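Local structure of lipoxygenase (Cyanothece sp., 5EK8) at residues P389-I394 with F564-W569; W572-Q577 with N661-I666. The protein acts as a non-heme iron 9R-lipoxygenase, probably inserting both atoms of molecular oxygen into a polyunsaturated fatty acid. All blocks are in the same frame, centred on the assembly; numbering follows the deposited sequence.

Following the chain from the N terminus, residues 389-394 come first, at the end of helix 383-391 and the turn into helix 394-404. Contact 1 brings the last turn of helix 383-391 against residues 564-569 of helix 549-574, closing a loop of 169 residues. The same helix then runs on into 572-577, where contact 2 opens; its 83-residue loop closes at 661-666, just before the C terminus. The two loops are therefore in series, neither crossing nor nesting. Contact centres lie about 9 Å apart, and the two touch where His390 meets segment 661-666. Together the contacts tie helix 383-391 and the C-terminal segment to the helix that carries the iron ligand His570 and the iron-site residue Asn574.

Contact 1 (P389-I394 with F564-W569); sequences PHLKSI and FHTTLW
His390 and Thr566 meet side chain to side chain at about a right angle, with the His390 CB 3.3 Å from the Thr566 OG1. The carbonyl of His390 also faces this threonine, its O lying 3.4 Å from the Thr566 CG2 methyl. One residue along the helix, the CG2 methyl of Thr567 approaches the imidazole obliquely, 3.6 Å from ND1 of His390. On the other flank, CD2 of Leu391 reaches back to the Thr566 methyl at 4.0 Å, although its CB is directed away. The Thr566 methyl thus lies between the His390 carbonyl and the leucine branch.

Helix 549-574, one of the long helices of the lipoxygenase catalytic domain, shows a pi-type widening at 565-569, with a bond of 3.1 Å from Trp569 N to Phe564 O. His570, an iron ligand, follows directly. Both threonine hydroxyls bond to carbonyls one turn back: at chi1 51° the Thr566 OG1 is tucked in over the backbone and meets Ile562 O, while Thr567 OG1 uses Ile563 O and also bonds Tyr459 OH of helix 451-473. The imidazole is probably held by Thr664, whose carbonyl accepts from ND1, while Pro389 CG lies above one ring face, toward the rim.

Contact 2 (W572-Q577 with N661-I666); sequences WVNDSQ and NIRTLI
A type I beta turn runs from Asn574 to Gln577 at the C-terminal side of helix 549-574, and the irregular segment 661-666 passes it at a distance: the nearest CA pairs, Asp575 with Asn661 and Asn574 with Ile666, are more than 9 Å apart. Side chains bridge this gap. Asp575 and Arg663 reach toward each other head-on and form a salt bridge, NE of Arg663 giving its hydrogen to OD1 of Asp575 at 3.1 Å and 157°. OD1 receives it on the syn lone pair, near the guanidinium plane, although the carboxylate is turned 60° from that plane. Weak bonds of 3.5 Å join NH2 to OD1 and NE to OD2 of the same two residues.

This joins the end of the iron-bearing helix to the segment leading to Ile668, the C-terminal iron ligand of the lipoxygenase fold. ND2 of Asn574, itself in the iron site, also donates to Asp575 OD1 at 3.0 Å, in its own amide plane and nearly along the C-O axis. OD1 thus takes two donors, and the carboxylate, a second-shell partner, probably helps fix the amide's rotation. With CG to NE extended, the arginine spans the gap, and its NH2 is further held by the carbonyl of Ile624.

Contact 1 (P389-I394 with F564-W569)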
ATOM      1  N   PRO A 389       9.300   8.237   5.663  1.00 58.97           N
ATOM      2  CA  PRO A 389       7.958   8.618   6.137  1.00 53.04           C
ATOM      3  C   PRO A 389       6.822   8.214   5.197  1.00 55.41           C
ATOM      4  O   PRO A 389       5.677   8.111   5.631  1.00 62.90           O
ATOM      5  CB  PRO A 389       8.043  10.145   6.239  1.00 52.10           C
ATOM      6  CG  PRO A 389       9.138  10.529   5.325  1.00 55.75           C
ATOM      7  CD  PRO A 389      10.141   9.425   5.432  1.00 58.38           C
ATOM      8  N   HIS A 390       7.136   7.986   3.928  1.00 53.85           N
ATOM      9  CA  HIS A 390       6.124   7.588   2.959  1.00 50.82           C
ATOM     10  C   HIS A 390       6.017   6.069   2.842  1.00 46.50           C
ATOM     11  O   HIS A 390       4.997   5.544   2.401  1.00 47.75           O
ATOM     12  CB  HIS A 390       6.436   8.198   1.592  1.00 52.20           C
ATOM     13  CG  HIS A 390       6.663   9.675   1.633  1.00 55.68           C
ATOM     14  ND1 HIS A 390       5.659  10.577   1.924  1.00 55.70           N
ATOM     15  CD2 HIS A 390       7.779  10.414   1.429  1.00 58.14           C
ATOM     16  CE1 HIS A 390       6.147  11.801   1.893  1.00 59.04           C
ATOM     17  NE2 HIS A 390       7.433  11.731   1.594  1.00 59.86           N
ATOM     18  N   LEU A 391       7.072   5.369   3.241  1.00 42.72           N
ATOM     19  CA  LEU A 391       7.109   3.915   3.122  1.00 42.34           C
ATOM     20  C   LEU A 391       6.861   3.219   4.452  1.00 45.92           C
ATOM     21  O   LEU A 391       6.721   1.999   4.503  1.00 46.91           O
ATOM     22  CB  LEU A 391       8.451   3.463   2.542  1.00 40.98           C
ATOM     23  CG  LEU A 391       8.637   3.711   1.043  1.00 42.34           C
ATOM     24  CD1 LEU A 391      10.085   3.522   0.637  1.00 46.15           C
ATOM     25  CD2 LEU A 391       7.738   2.791   0.236  1.00 40.73           C
ATOM     26  N   LYS A 392       6.790   3.995   5.528  1.00 49.15           N
ATOM     27  CA  LYS A 392       6.571   3.409   6.842  1.00 47.88           C
ATOM     28  C   LYS A 392       5.163   2.828   6.967  1.00 47.46           C
ATOM     29  O   LYS A 392       4.246   3.242   6.257  1.00 46.93           O
ATOM     30  CB  LYS A 392       6.828   4.435   7.951  1.00 47.45           C
ATOM     31  CG  LYS A 392       6.043   5.732   7.851  1.00 48.47           C
ATOM     32  CD  LYS A 392       5.528   6.148   9.232  1.00 48.30           C
ATOM     33  CE  LYS A 392       5.383   7.663   9.387  1.00 49.32           C
ATOM     34  NZ  LYS A 392       4.401   8.291   8.462  1.00 51.31           N
ATOM     35  N   SER A 393       5.031   1.829   7.836  1.00 48.72           N
ATOM     36  CA  SER A 393       3.748   1.250   8.247  1.00 49.88           C
ATOM     37  C   SER A 393       3.015   0.413   7.189  1.00 53.45           C
ATOM     38  O   SER A 393       2.033  -0.250   7.515  1.00 55.23           O
ATOM     39  CB  SER A 393       2.811   2.361   8.745  1.00 51.94           C
ATOM     40  OG  SER A 393       3.328   2.980   9.912  1.00 54.21           O
ATOM     41  N   ILE A 394       3.486   0.416   5.942  1.00 50.60           N
ATOM     42  CA  ILE A 394       2.760  -0.275   4.872  1.00 44.62           C
ATOM     43  C   ILE A 394       2.813  -1.799   5.033  1.00 42.28           C
ATOM     44  O   ILE A 394       1.869  -2.510   4.656  1.00 44.10           O
ATOM     45  CB  ILE A 394       3.287   0.127   3.473  1.00 42.14           C
ATOM     46  CG1 ILE A 394       2.298  -0.296   2.387  1.00 36.27           C
ATOM     47  CG2 ILE A 394       4.665  -0.453   3.201  1.00 43.56           C
ATOM     48  CD1 ILE A 394       2.740   0.098   0.987  1.00 29.28           C
ATOM     49  N   PHE A 564       4.994   9.546  -5.133  1.00 44.00           N
ATOM     50  CA  PHE A 564       3.729   9.740  -5.835  1.00 42.26           C
ATOM     51  C   PHE A 564       2.718   8.678  -5.464  1.00 43.20           C
ATOM     52  O   PHE A 564       1.564   8.991  -5.167  1.00 44.43           O
ATOM     53  CB  PHE A 564       3.918   9.737  -7.350  1.00 40.33           C
ATOM     54  CG  PHE A 564       2.643   9.983  -8.114  1.00 42.89           C
ATOM     55  CD1 PHE A 564       1.857   8.925  -8.554  1.00 46.91           C
ATOM     56  CD2 PHE A 564       2.224  11.277  -8.381  1.00 40.07           C
ATOM     57  CE1 PHE A 564       0.683   9.155  -9.254  1.00 47.81           C
ATOM     58  CE2 PHE A 564       1.053  11.514  -9.085  1.00 43.53           C
ATOM     59  CZ  PHE A 564       0.280  10.451  -9.519  1.00 46.75           C
ATOM     60  N   HIS A 565       3.140   7.420  -5.476  1.00 43.29           N
ATOM     61  CA  HIS A 565       2.173   6.358  -5.236  1.00 44.78           C
ATOM     62  C   HIS A 565       1.845   6.142  -3.762  1.00 46.96           C
ATOM     63  O   HIS A 565       0.761   5.663  -3.437  1.00 47.02           O
ATOM     64  CB  HIS A 565       2.660   5.064  -5.876  1.00 39.58           C
ATOM     65  CG  HIS A 565       2.580   5.093  -7.368  1.00 40.12           C
ATOM     66  ND1 HIS A 565       3.580   5.626  -8.156  1.00 42.01           N
ATOM     67  CD2 HIS A 565       1.597   4.711  -8.217  1.00 39.31           C
ATOM     68  CE1 HIS A 565       3.226   5.544  -9.426  1.00 41.44           C
ATOM     69  NE2 HIS A 565       2.028   4.993  -9.490  1.00 41.07           N
ATOM     70  N   THR A 566       2.760   6.507  -2.871  1.00 47.10           N
ATOM     71  CA  THR A 566       2.506   6.340  -1.445  1.00 45.95           C
ATOM     72  C   THR A 566       1.658   7.477  -0.880  1.00 49.33           C
ATOM     73  O   THR A 566       1.049   7.333   0.181  1.00 52.79           O
ATOM     74  CB  THR A 566       3.814   6.255  -0.643  1.00 41.91           C
ATOM     75  OG1 THR A 566       4.663   7.353  -1.001  1.00 44.93           O
ATOM     76  CG2 THR A 566       4.517   4.938  -0.919  1.00 32.32           C
ATOM     77  N   THR A 567       1.631   8.608  -1.577  1.00 48.26           N
ATOM     78  CA  THR A 567       0.842   9.753  -1.127  1.00 46.28           C
ATOM     79  C   THR A 567      -0.428   9.950  -1.958  1.00 41.28           C
ATOM     80  O   THR A 567      -1.465   9.371  -1.646  1.00 44.12           O
ATOM     81  CB  THR A 567       1.664  11.051  -1.159  1.00 46.23           C
ATOM     82  OG1 THR A 567       2.096  11.312  -2.499  1.00 51.89           O
ATOM     83  CG2 THR A 567       2.873  10.935  -0.249  1.00 42.08           C
ATOM     84  N   LEU A 568      -0.344  10.755  -3.014  1.00 34.61           N
ATOM     85  CA  LEU A 568      -1.529  11.104  -3.798  1.00 34.33           C
ATOM     86  C   LEU A 568      -2.280   9.914  -4.401  1.00 42.92           C
ATOM     87  O   LEU A 568      -3.497   9.850  -4.295  1.00 50.51           O
ATOM     88  CB  LEU A 568      -1.166  12.070  -4.924  1.00 33.33           C
ATOM     89  CG  LEU A 568      -2.360  12.385  -5.832  1.00 33.54           C
ATOM     90  CD1 LEU A 568      -3.479  13.054  -5.035  1.00 33.49           C
ATOM     91  CD2 LEU A 568      -1.956  13.238  -7.026  1.00 31.88           C
ATOM     92  N   TRP A 569      -1.574   8.989  -5.043  1.00 46.05           N
ATOM     93  CA  TRP A 569      -2.243   7.883  -5.722  1.00 46.06           C
ATOM     94  C   TRP A 569      -3.073   7.041  -4.765  1.00 43.59           C
ATOM     95  O   TRP A 569      -4.274   6.852  -4.972  1.00 45.34           O
ATOM     96  CB  TRP A 569      -1.234   6.985  -6.443  1.00 42.08           C
ATOM     97  CG  TRP A 569      -1.893   5.791  -7.062  1.00 38.36           C
ATOM     98  CD1 TRP A 569      -1.837   4.499  -6.622  1.00 34.64           C
ATOM     99  CD2 TRP A 569      -2.744   5.785  -8.214  1.00 37.27           C
ATOM    100  NE1 TRP A 569      -2.591   3.686  -7.440  1.00 31.83           N
ATOM    101  CE2 TRP A 569      -3.153   4.453  -8.426  1.00 33.81           C
ATOM    102  CE3 TRP A 569      -3.193   6.774  -9.093  1.00 38.32           C
ATOM    103  CZ2 TRP A 569      -3.986   4.088  -9.481  1.00 36.21           C
ATOM    104  CZ3 TRP A 569      -4.018   6.407 -10.144  1.00 35.26           C
ATOM    105  CH2 TRP A 569      -4.408   5.078 -10.326  1.00 35.11           C
TER

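Contact 2 (W572-Q577 with N661-I666)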
ATOM      1  N   TRP A 572      -6.020   8.840  -3.410  1.00 41.67           N
ATOM      2  CA  TRP A 572      -7.095   8.959  -4.376  1.00 39.23           C
ATOM      3  C   TRP A 572      -7.886   7.673  -4.480  1.00 40.10           C
ATOM      4  O   TRP A 572      -9.114   7.693  -4.434  1.00 39.26           O
ATOM      5  CB  TRP A 572      -6.546   9.332  -5.745  1.00 34.46           C
ATOM      6  CG  TRP A 572      -7.608   9.756  -6.705  1.00 33.56           C
ATOM      7  CD1 TRP A 572      -8.558   8.963  -7.294  1.00 31.74           C
ATOM      8  CD2 TRP A 572      -7.821  11.077  -7.203  1.00 33.64           C
ATOM      9  NE1 TRP A 572      -9.351   9.716  -8.128  1.00 32.72           N
ATOM     10  CE2 TRP A 572      -8.920  11.017  -8.088  1.00 34.42           C
ATOM     11  CE3 TRP A 572      -7.191  12.307  -6.987  1.00 36.64           C
ATOM     12  CZ2 TRP A 572      -9.400  12.137  -8.753  1.00 40.60           C
ATOM     13  CZ3 TRP A 572      -7.668  13.422  -7.649  1.00 43.04           C
ATOM     14  CH2 TRP A 572      -8.768  13.329  -8.521  1.00 45.69           C
ATOM     15  N   VAL A 573      -7.183   6.553  -4.608  1.00 37.19           N
ATOM     16  CA  VAL A 573      -7.867   5.281  -4.807  1.00 40.26           C
ATOM     17  C   VAL A 573      -8.587   4.833  -3.533  1.00 44.27           C
ATOM     18  O   VAL A 573      -9.728   4.368  -3.578  1.00 42.60           O
ATOM     19  CB  VAL A 573      -6.891   4.185  -5.265  1.00 43.51           C
ATOM     20  CG1 VAL A 573      -7.628   2.874  -5.462  1.00 47.82           C
ATOM     21  CG2 VAL A 573      -6.211   4.602  -6.552  1.00 41.30           C
ATOM     22  N   ASN A 574      -7.924   5.000  -2.395  1.00 48.44           N
ATOM     23  CA  ASN A 574      -8.455   4.536  -1.117  1.00 47.12           C
ATOM     24  C   ASN A 574      -9.614   5.383  -0.602  1.00 49.87           C
ATOM     25  O   ASN A 574     -10.647   4.853  -0.203  1.00 48.18           O
ATOM     26  CB  ASN A 574      -7.340   4.496  -0.073  1.00 45.14           C
ATOM     27  CG  ASN A 574      -7.802   3.933   1.247  1.00 52.12           C
ATOM     28  OD1 ASN A 574      -7.852   2.715   1.428  1.00 52.38           O
ATOM     29  ND2 ASN A 574      -8.137   4.816   2.187  1.00 57.11           N
ATOM     30  N   ASP A 575      -9.446   6.701  -0.619  1.00 52.35           N
ATOM     31  CA  ASP A 575     -10.456   7.594  -0.062  1.00 52.72           C
ATOM     32  C   ASP A 575     -11.642   7.779  -1.004  1.00 52.35           C
ATOM     33  O   ASP A 575     -12.591   8.494  -0.679  1.00 58.07           O
ATOM     34  CB  ASP A 575      -9.843   8.955   0.279  1.00 53.18           C
ATOM     35  CG  ASP A 575      -8.760   8.866   1.354  1.00 55.53           C
ATOM     36  OD1 ASP A 575      -8.583   7.779   1.950  1.00 51.63           O
ATOM     37  OD2 ASP A 575      -8.090   9.894   1.604  1.00 59.22           O
ATOM     38  N   SER A 576     -11.593   7.129  -2.162  1.00 47.13           N
ATOM     39  CA  SER A 576     -12.698   7.191  -3.112  1.00 45.56           C
ATOM     40  C   SER A 576     -13.560   5.942  -3.025  1.00 41.69           C
ATOM     41  O   SER A 576     -14.524   5.784  -3.780  1.00 43.06           O
ATOM     42  CB  SER A 576     -12.184   7.362  -4.541  1.00 51.13           C
ATOM     43  OG  SER A 576     -11.470   8.575  -4.694  1.00 57.90           O
ATOM     44  N   GLN A 577     -13.210   5.054  -2.101  1.00 40.13           N
ATOM     45  CA  GLN A 577     -13.907   3.780  -1.973  1.00 44.34           C
ATOM     46  C   GLN A 577     -15.368   3.967  -1.551  1.00 46.73           C
ATOM     47  O   GLN A 577     -16.261   3.305  -2.080  1.00 48.62           O
ATOM     48  CB  GLN A 577     -13.175   2.867  -0.984  1.00 44.05           C
ATOM     49  CG  GLN A 577     -11.939   2.195  -1.562  1.00 43.80           C
ATOM     50  CD  GLN A 577     -11.175   1.381  -0.533  1.00 47.46           C
ATOM     51  OE1 GLN A 577     -10.719   1.913   0.480  1.00 55.00           O
ATOM     52  NE2 GLN A 577     -11.029   0.087  -0.790  1.00 41.73           N
ATOM     53  N   ASN A 661      -6.042  16.838   2.616  1.00 56.78           N
ATOM     54  CA  ASN A 661      -6.609  15.496   2.549  1.00 56.68           C
ATOM     55  C   ASN A 661      -5.670  14.504   1.868  1.00 55.06           C
ATOM     56  O   ASN A 661      -6.023  13.343   1.662  1.00 54.73           O
ATOM     57  CB  ASN A 661      -7.953  15.523   1.821  1.00 61.41           C
ATOM     58  CG  ASN A 661      -9.109  15.861   2.746  1.00 68.58           C
ATOM     59  OD1 ASN A 661      -9.122  15.471   3.915  1.00 69.28           O
ATOM     60  ND2 ASN A 661     -10.089  16.590   2.224  1.00 74.84           N
ATOM     61  N   ILE A 662      -4.473  14.968   1.528  1.00 51.21           N
ATOM     62  CA  ILE A 662      -3.468  14.113   0.912  1.00 48.93           C
ATOM     63  C   ILE A 662      -2.687  13.346   1.971  1.00 47.40           C
ATOM     64  O   ILE A 662      -1.993  13.945   2.796  1.00 46.62           O
ATOM     65  CB  ILE A 662      -2.490  14.928   0.048  1.00 49.61           C
ATOM     66  CG1 ILE A 662      -3.246  15.640  -1.075  1.00 47.32           C
ATOM     67  CG2 ILE A 662      -1.412  14.024  -0.523  1.00 49.97           C
ATOM     68  CD1 ILE A 662      -2.389  16.561  -1.911  1.00 44.69           C
ATOM     69  N   ARG A 663      -2.793  12.022   1.938  1.00 48.20           N
ATOM     70  CA  ARG A 663      -2.139  11.176   2.934  1.00 45.67           C
ATOM     71  C   ARG A 663      -0.630  11.120   2.732  1.00 41.99           C
ATOM     72  O   ARG A 663      -0.140  11.253   1.616  1.00 42.36           O
ATOM     73  CB  ARG A 663      -2.720   9.761   2.898  1.00 43.21           C
ATOM     74  CG  ARG A 663      -4.194   9.664   3.271  1.00 39.74           C
ATOM     75  CD  ARG A 663      -4.665   8.227   3.166  1.00 40.11           C
ATOM     76  NE  ARG A 663      -6.022   8.023   3.663  1.00 39.07           N
ATOM     77  CZ  ARG A 663      -6.319   7.618   4.895  1.00 42.16           C
ATOM     78  NH1 ARG A 663      -5.353   7.392   5.778  1.00 35.09           N
ATOM     79  NH2 ARG A 663      -7.591   7.456   5.243  1.00 46.64           N
ATOM     80  N   THR A 664       0.097  10.928   3.827  1.00 43.79           N
ATOM     81  CA  THR A 664       1.555  10.865   3.804  1.00 47.72           C
ATOM     82  C   THR A 664       2.035   9.481   3.374  1.00 53.57           C
ATOM     83  O   THR A 664       3.060   9.334   2.702  1.00 53.75           O
ATOM     84  CB  THR A 664       2.153  11.198   5.197  1.00 58.38           C
ATOM     85  OG1 THR A 664       1.814  12.539   5.567  1.00 58.98           O
ATOM     86  CG2 THR A 664       3.663  11.053   5.195  1.00 56.63           C
ATOM     87  N   LEU A 665       1.269   8.465   3.752  1.00 51.39           N
ATOM     88  CA  LEU A 665       1.721   7.090   3.621  1.00 46.85           C
ATOM     89  C   LEU A 665       0.570   6.132   3.349  1.00 43.12           C
ATOM     90  O   LEU A 665      -0.585   6.540   3.208  1.00 39.21           O
ATOM     91  CB  LEU A 665       2.463   6.658   4.890  1.00 42.41           C
ATOM     92  CG  LEU A 665       1.627   6.278   6.123  1.00 37.15           C
ATOM     93  CD1 LEU A 665       2.524   5.816   7.259  1.00 38.30           C
ATOM     94  CD2 LEU A 665       0.725   7.411   6.599  1.00 32.21           C
ATOM     95  N   ILE A 666       0.907   4.851   3.268  1.00 43.21           N
ATOM     96  CA  ILE A 666      -0.082   3.793   3.142  1.00 44.53           C
ATOM     97  C   ILE A 666      -0.126   2.991   4.434  1.00 48.79           C
ATOM     98  O   ILE A 666       0.773   2.198   4.700  1.00 55.01           O
ATOM     99  CB  ILE A 666       0.233   2.850   1.957  1.00 40.47           C
ATOM    100  CG1 ILE A 666       0.380   3.655   0.659  1.00 36.12           C
ATOM    101  CG2 ILE A 666      -0.832   1.767   1.839  1.00 34.23           C
ATOM    102  CD1 ILE A 666       0.696   2.825  -0.559  1.00 26.25           C
TER